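Long-range contact in GXWXG domain-containing protein (Thermomonospora curvata, PDB 4MVE), which is of unknown function, pairing a GXWXG family region with a DUF4334 region in a single chain built largely of antiparallel beta strands: residues E26-V37 and L98-A109. Sequence-based numbering, arbitrary orientation.
Sequences EELYDRLAPVPV and LREVALRGTVSA
Arg104 lays one face of its guanidinium against the carboxylate of Glu26, the two planes 73° apart, at the type I' turn of the beta hairpin formed by strands 96-103 and 106-113. Its chain, extended from CG to NE, reaches helix 22-29, where Arg104 NH2 lies 2.6 Å from Glu26 OE1 in a salt bridge. Arg104 NH1 donates to the syn side of Asp30 OD1 at 3.0 Å, completing a charged network that Arg22 and the hydroxyl of Tyr144 extend around Glu26 OE1. A glutamine in place of Glu26 would probably cost Arg104 the charge that pairs with NH2, and Arg22 its salt-bridge mate, with Asp30 and Tyr144 OH still holding NH1. Next to this network Leu103 CD2 packs 3.8 Å from Tyr29 CE1, while the Tyr29 hydroxyl bonds His121 O. Farther along, the loop after the helix runs beside strand 106-113, and Ala109 N donates to Val35 O (3.0 Å). Beyond it Val37 CG1 rests 3.9 Å from Leu98 CB on strand 96-103. Pro34 CB is pressed to 3.5 Å from Ser108 CB. With its OG anti to the backbone N (chi1 -168°), Ser108 bonds Phe122 O, and OG accepts a hydrogen bond from Val35 N at 2.8 Å, the N-H...OG angle a nearly straight 169°.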
ATOM      1  N   GLU A  26      -7.383   7.865   7.970  1.00 34.68           N
ATOM      2  CA  GLU A  26      -7.072   9.122   7.321  1.00 33.68           C
ATOM      3  C   GLU A  26      -6.552  10.133   8.333  1.00 38.45           C
ATOM      4  O   GLU A  26      -5.566  10.810   8.033  1.00 36.54           O
ATOM      5  CB  GLU A  26      -8.305   9.659   6.599  1.00 35.88           C
ATOM      6  CG  GLU A  26      -8.116  11.037   5.998  1.00 47.50           C
ATOM      7  CD  GLU A  26      -8.993  11.245   4.786  1.00 63.05           C
ATOM      8  OE1 GLU A  26      -8.690  10.644   3.728  1.00 37.56           O
ATOM      9  OE2 GLU A  26     -10.041  11.914   4.928  1.00 53.16           O
ATOM     10  N   GLU A  27      -7.200  10.240   9.522  1.00 38.57           N
ATOM     11  CA  GLU A  27      -6.752  11.167  10.580  1.00 41.34           C
ATOM     12  C   GLU A  27      -5.324  10.815  10.997  1.00 41.94           C
ATOM     13  O   GLU A  27      -4.475  11.692  11.133  1.00 42.60           O
ATOM     14  CB  GLU A  27      -7.678  11.134  11.825  1.00 45.78           C
ATOM     15  CG  GLU A  27      -9.049  11.762  11.645  1.00 63.04           C
ATOM     16  CD  GLU A  27     -10.158  11.231  12.545  1.00 93.28           C
ATOM     17  OE1 GLU A  27      -9.867  10.456  13.486  1.00104.31           O
ATOM     18  OE2 GLU A  27     -11.333  11.590  12.294  1.00 78.16           O
ATOM     19  N   LEU A  28      -5.057   9.529  11.142  1.00 35.09           N
ATOM     20  CA  LEU A  28      -3.741   9.075  11.559  1.00 35.36           C
ATOM     21  C   LEU A  28      -2.704   9.223  10.420  1.00 37.65           C
ATOM     22  O   LEU A  28      -1.590   9.695  10.665  1.00 37.58           O
ATOM     23  CB  LEU A  28      -3.818   7.631  12.091  1.00 34.17           C
ATOM     24  CG  LEU A  28      -4.584   7.468  13.447  1.00 39.53           C
ATOM     25  CD1 LEU A  28      -4.950   6.002  13.714  1.00 37.52           C
ATOM     26  CD2 LEU A  28      -3.761   7.988  14.623  1.00 44.09           C
ATOM     27  N   TYR A  29      -3.100   8.909   9.177  1.00 32.71           N
ATOM     28  CA  TYR A  29      -2.254   9.038   8.005  1.00 30.71           C
ATOM     29  C   TYR A  29      -1.752  10.472   7.801  1.00 36.54           C
ATOM     30  O   TYR A  29      -0.558  10.669   7.537  1.00 37.17           O
ATOM     31  CB  TYR A  29      -3.034   8.564   6.784  1.00 31.53           C
ATOM     32  CG  TYR A  29      -2.273   8.619   5.472  1.00 29.62           C
ATOM     33  CD1 TYR A  29      -2.357   9.731   4.644  1.00 31.43           C
ATOM     34  CD2 TYR A  29      -1.555   7.515   5.015  1.00 28.20           C
ATOM     35  CE1 TYR A  29      -1.687   9.772   3.417  1.00 31.42           C
ATOM     36  CE2 TYR A  29      -0.935   7.520   3.767  1.00 27.39           C
ATOM     37  CZ  TYR A  29      -0.974   8.666   2.990  1.00 31.33           C
ATOM     38  OH  TYR A  29      -0.351   8.675   1.773  1.00 32.50           O
ATOM     39  N   ASP A  30      -2.649  11.466   7.919  1.00 34.95           N
ATOM     40  CA  ASP A  30      -2.314  12.882   7.712  1.00 37.40           C
ATOM     41  C   ASP A  30      -1.228  13.399   8.681  1.00 42.93           C
ATOM     42  O   ASP A  30      -0.628  14.419   8.400  1.00 43.25           O
ATOM     43  CB  ASP A  30      -3.567  13.762   7.802  1.00 41.22           C
ATOM     44  CG  ASP A  30      -4.530  13.595   6.625  1.00 48.64           C
ATOM     45  OD1 ASP A  30      -4.107  13.039   5.573  1.00 45.76           O
ATOM     46  OD2 ASP A  30      -5.691  14.045   6.740  1.00 50.65           O
ATOM     47  N   ARG A  31      -0.944  12.668   9.770  1.00 40.94           N
ATOM     48  CA  ARG A  31       0.063  13.037  10.766  1.00 42.43           C
ATOM     49  C   ARG A  31       1.391  12.299  10.504  1.00 45.29           C
ATOM     50  O   ARG A  31       2.379  12.542  11.200  1.00 47.03           O
ATOM     51  CB  ARG A  31      -0.475  12.740  12.180  1.00 45.01           C
ATOM     52  CG  ARG A  31      -1.445  13.823  12.655  1.00 58.76           C
ATOM     53  CD  ARG A  31      -2.506  13.346  13.624  1.00 65.41           C
ATOM     54  NE  ARG A  31      -1.936  12.870  14.881  1.00 74.16           N
ATOM     55  CZ  ARG A  31      -2.563  12.054  15.718  1.00 86.16           C
ATOM     56  NH1 ARG A  31      -1.963  11.647  16.831  1.00 60.09           N
ATOM     57  NH2 ARG A  31      -3.794  11.628  15.447  1.00 75.49           N
ATOM     58  N   LEU A  32       1.430  11.448   9.473  1.00 38.44           N
ATOM     59  CA  LEU A  32       2.620  10.678   9.144  1.00 36.91           C
ATOM     60  C   LEU A  32       3.582  11.422   8.251  1.00 38.98           C
ATOM     61  O   LEU A  32       3.210  12.316   7.483  1.00 37.03           O
ATOM     62  CB  LEU A  32       2.270   9.322   8.502  1.00 34.86           C
ATOM     63  CG  LEU A  32       1.395   8.346   9.331  1.00 37.39           C
ATOM     64  CD1 LEU A  32       1.090   7.113   8.516  1.00 33.73           C
ATOM     65  CD2 LEU A  32       2.059   7.958  10.679  1.00 36.06           C
ATOM     66  N   ALA A  33       4.850  11.029   8.375  1.00 36.50           N
ATOM     67  CA  ALA A  33       5.961  11.588   7.632  1.00 36.60           C
ATOM     68  C   ALA A  33       6.057  10.979   6.224  1.00 40.11           C
ATOM     69  O   ALA A  33       5.834   9.781   6.057  1.00 36.99           O
ATOM     70  CB  ALA A  33       7.265  11.350   8.397  1.00 37.84           C
ATOM     71  N   PRO A  34       6.452  11.787   5.206  1.00 39.25           N
ATOM     72  CA  PRO A  34       6.697  11.209   3.869  1.00 36.71           C
ATOM     73  C   PRO A  34       7.955  10.323   3.861  1.00 40.60           C
ATOM     74  O   PRO A  34       8.782  10.404   4.781  1.00 40.58           O
ATOM     75  CB  PRO A  34       6.887  12.431   2.967  1.00 39.08           C
ATOM     76  CG  PRO A  34       7.246  13.551   3.865  1.00 45.99           C
ATOM     77  CD  PRO A  34       6.797  13.226   5.261  1.00 42.41           C
ATOM     78  N   VAL A  35       8.099   9.480   2.826  1.00 35.43           N
ATOM     79  CA  VAL A  35       9.246   8.581   2.676  1.00 34.01           C
ATOM     80  C   VAL A  35       9.899   8.826   1.326  1.00 35.73           C
ATOM     81  O   VAL A  35       9.171   9.074   0.360  1.00 33.42           O
ATOM     82  CB  VAL A  35       8.911   7.062   2.865  1.00 35.72           C
ATOM     83  CG1 VAL A  35       8.490   6.759   4.289  1.00 35.89           C
ATOM     84  CG2 VAL A  35       7.875   6.538   1.872  1.00 33.28           C
ATOM     85  N   PRO A  36      11.246   8.709   1.205  1.00 33.19           N
ATOM     86  CA  PRO A  36      11.858   8.823  -0.128  1.00 33.46           C
ATOM     87  C   PRO A  36      11.601   7.537  -0.937  1.00 36.98           C
ATOM     88  O   PRO A  36      11.254   6.502  -0.350  1.00 35.36           O
ATOM     89  CB  PRO A  36      13.346   9.024   0.184  1.00 37.08           C
ATOM     90  CG  PRO A  36      13.565   8.396   1.486  1.00 40.09           C
ATOM     91  CD  PRO A  36      12.264   8.421   2.243  1.00 35.18           C
ATOM     92  N   VAL A  37      11.773   7.609  -2.281  1.00 33.69           N
ATOM     93  CA  VAL A  37      11.553   6.512  -3.227  1.00 32.83           C
ATOM     94  C   VAL A  37      12.385   5.242  -2.866  1.00 36.96           C
ATOM     95  O   VAL A  37      11.798   4.150  -2.834  1.00 35.39           O
ATOM     96  CB  VAL A  37      11.813   6.998  -4.687  1.00 38.08           C
ATOM     97  CG1 VAL A  37      12.037   5.847  -5.668  1.00 37.90           C
ATOM     98  CG2 VAL A  37      10.670   7.895  -5.163  1.00 37.18           C
ATOM     99  N   LEU A  98       7.717   3.893  -9.335  1.00 28.46           N
ATOM    100  CA  LEU A  98       7.694   4.832  -8.210  1.00 28.82           C
ATOM    101  C   LEU A  98       8.084   6.224  -8.634  1.00 34.47           C
ATOM    102  O   LEU A  98       9.041   6.407  -9.402  1.00 32.67           O
ATOM    103  CB  LEU A  98       8.672   4.388  -7.120  1.00 29.19           C
ATOM    104  CG  LEU A  98       8.300   3.130  -6.300  1.00 33.70           C
ATOM    105  CD1 LEU A  98       9.544   2.547  -5.635  1.00 34.46           C
ATOM    106  CD2 LEU A  98       7.253   3.453  -5.232  1.00 34.04           C
ATOM    107  N   ARG A  99       7.336   7.203  -8.133  1.00 29.13           N
ATOM    108  CA  ARG A  99       7.615   8.634  -8.351  1.00 29.26           C
ATOM    109  C   ARG A  99       7.300   9.386  -7.061  1.00 34.27           C
ATOM    110  O   ARG A  99       6.674   8.806  -6.151  1.00 35.51           O
ATOM    111  CB  ARG A  99       6.785   9.198  -9.514  1.00 23.21           C
ATOM    112  CG  ARG A  99       7.059   8.568 -10.903  1.00 26.49           C
ATOM    113  CD  ARG A  99       8.500   8.886 -11.353  1.00 30.91           C
ATOM    114  NE  ARG A  99       8.780   8.511 -12.736  1.00 27.18           N
ATOM    115  CZ  ARG A  99       9.303   7.349 -13.124  1.00 44.45           C
ATOM    116  NH1 ARG A  99       9.512   6.378 -12.244  1.00 28.24           N
ATOM    117  NH2 ARG A  99       9.566   7.129 -14.403  1.00 36.03           N
ATOM    118  N   GLU A 100       7.740  10.644  -6.956  1.00 28.43           N
ATOM    119  CA  GLU A 100       7.378  11.480  -5.813  1.00 28.43           C
ATOM    120  C   GLU A 100       6.170  12.285  -6.239  1.00 31.00           C
ATOM    121  O   GLU A 100       6.254  13.003  -7.231  1.00 30.11           O
ATOM    122  CB  GLU A 100       8.532  12.380  -5.374  1.00 30.79           C
ATOM    123  CG  GLU A 100       9.689  11.603  -4.766  1.00 46.58           C
ATOM    124  CD  GLU A 100      10.834  12.515  -4.380  1.00 81.00           C
ATOM    125  OE1 GLU A 100      11.565  12.966  -5.292  1.00 78.02           O
ATOM    126  OE2 GLU A 100      10.983  12.799  -3.168  1.00 83.12           O
ATOM    127  N   VAL A 101       5.031  12.087  -5.550  1.00 26.30           N
ATOM    128  CA  VAL A 101       3.729  12.697  -5.865  1.00 25.36           C
ATOM    129  C   VAL A 101       3.139  13.354  -4.607  1.00 31.42           C
ATOM    130  O   VAL A 101       3.347  12.826  -3.526  1.00 28.36           O
ATOM    131  CB  VAL A 101       2.744  11.629  -6.436  1.00 27.00           C
ATOM    132  CG1 VAL A 101       1.464  12.281  -7.002  1.00 26.93           C
ATOM    133  CG2 VAL A 101       3.412  10.739  -7.514  1.00 25.31           C
ATOM    134  N   ALA A 102       2.450  14.525  -4.749  1.00 30.00           N
ATOM    135  CA  ALA A 102       1.796  15.195  -3.617  1.00 30.84           C
ATOM    136  C   ALA A 102       0.407  14.618  -3.363  1.00 35.69           C
ATOM    137  O   ALA A 102      -0.318  14.282  -4.299  1.00 33.37           O
ATOM    138  CB  ALA A 102       1.667  16.692  -3.864  1.00 31.58           C
ATOM    139  N   LEU A 103       0.032  14.560  -2.084  1.00 33.27           N
ATOM    140  CA  LEU A 103      -1.292  14.210  -1.625  1.00 32.92           C
ATOM    141  C   LEU A 103      -1.555  15.057  -0.414  1.00 41.34           C
ATOM    142  O   LEU A 103      -0.834  14.926   0.581  1.00 43.36           O
ATOM    143  CB  LEU A 103      -1.474  12.715  -1.326  1.00 31.71           C
ATOM    144  CG  LEU A 103      -2.853  12.366  -0.658  1.00 34.54           C
ATOM    145  CD1 LEU A 103      -3.998  12.385  -1.692  1.00 32.55           C
ATOM    146  CD2 LEU A 103      -2.801  11.036   0.057  1.00 30.12           C
ATOM    147  N   ARG A 104      -2.554  15.970  -0.510  1.00 39.55           N
ATOM    148  CA  ARG A 104      -2.943  16.895   0.564  1.00 40.84           C
ATOM    149  C   ARG A 104      -1.773  17.783   0.986  1.00 46.47           C
ATOM    150  O   ARG A 104      -1.532  17.978   2.175  1.00 48.02           O
ATOM    151  CB  ARG A 104      -3.476  16.118   1.774  1.00 38.15           C
ATOM    152  CG  ARG A 104      -4.656  15.281   1.432  1.00 38.67           C
ATOM    153  CD  ARG A 104      -5.003  14.352   2.550  1.00 39.90           C
ATOM    154  NE  ARG A 104      -6.077  13.518   2.073  1.00 43.32           N
ATOM    155  CZ  ARG A 104      -6.259  12.248   2.382  1.00 58.92           C
ATOM    156  NH1 ARG A 104      -5.483  11.656   3.292  1.00 41.53           N
ATOM    157  NH2 ARG A 104      -7.246  11.565   1.821  1.00 41.01           N
ATOM    158  N   GLY A 105      -1.026  18.256   0.006  1.00 44.11           N
ATOM    159  CA  GLY A 105       0.135  19.110   0.234  1.00 45.27           C
ATOM    160  C   GLY A 105       1.403  18.403   0.674  1.00 49.19           C
ATOM    161  O   GLY A 105       2.410  19.070   0.913  1.00 50.95           O
ATOM    162  N   THR A 106       1.378  17.057   0.822  1.00 43.76           N
ATOM    163  CA  THR A 106       2.583  16.346   1.231  1.00 41.78           C
ATOM    164  C   THR A 106       3.049  15.500   0.084  1.00 39.07           C
ATOM    165  O   THR A 106       2.287  14.694  -0.441  1.00 34.98           O
ATOM    166  CB  THR A 106       2.375  15.529   2.504  1.00 50.26           C
ATOM    167  OG1 THR A 106       2.011  16.407   3.567  1.00 56.41           O
ATOM    168  CG2 THR A 106       3.619  14.711   2.894  1.00 46.00           C
ATOM    169  N   VAL A 107       4.306  15.708  -0.295  1.00 35.02           N
ATOM    170  CA  VAL A 107       5.020  14.996  -1.345  1.00 33.35           C
ATOM    171  C   VAL A 107       5.730  13.800  -0.701  1.00 35.27           C
ATOM    172  O   VAL A 107       6.468  13.972   0.233  1.00 36.43           O
ATOM    173  CB  VAL A 107       6.018  15.959  -2.065  1.00 37.99           C
ATOM    174  CG1 VAL A 107       6.973  15.189  -2.981  1.00 36.79           C
ATOM    175  CG2 VAL A 107       5.275  17.059  -2.846  1.00 37.26           C
ATOM    176  N   SER A 108       5.492  12.601  -1.204  1.00 31.44           N
ATOM    177  CA  SER A 108       6.106  11.368  -0.735  1.00 30.29           C
ATOM    178  C   SER A 108       6.226  10.390  -1.883  1.00 33.48           C
ATOM    179  O   SER A 108       5.671  10.629  -2.965  1.00 33.23           O
ATOM    180  CB  SER A 108       5.260  10.745   0.373  1.00 31.78           C
ATOM    181  OG  SER A 108       5.986   9.704   1.017  1.00 32.05           O
ATOM    182  N   ALA A 109       6.944   9.289  -1.658  1.00 29.76           N
ATOM    183  CA  ALA A 109       7.009   8.213  -2.632  1.00 28.20           C
ATOM    184  C   ALA A 109       5.598   7.665  -2.863  1.00 30.46           C
ATOM    185  O   ALA A 109       4.793   7.501  -1.932  1.00 29.04           O
ATOM    186  CB  ALA A 109       7.932   7.102  -2.151  1.00 29.63           C
TER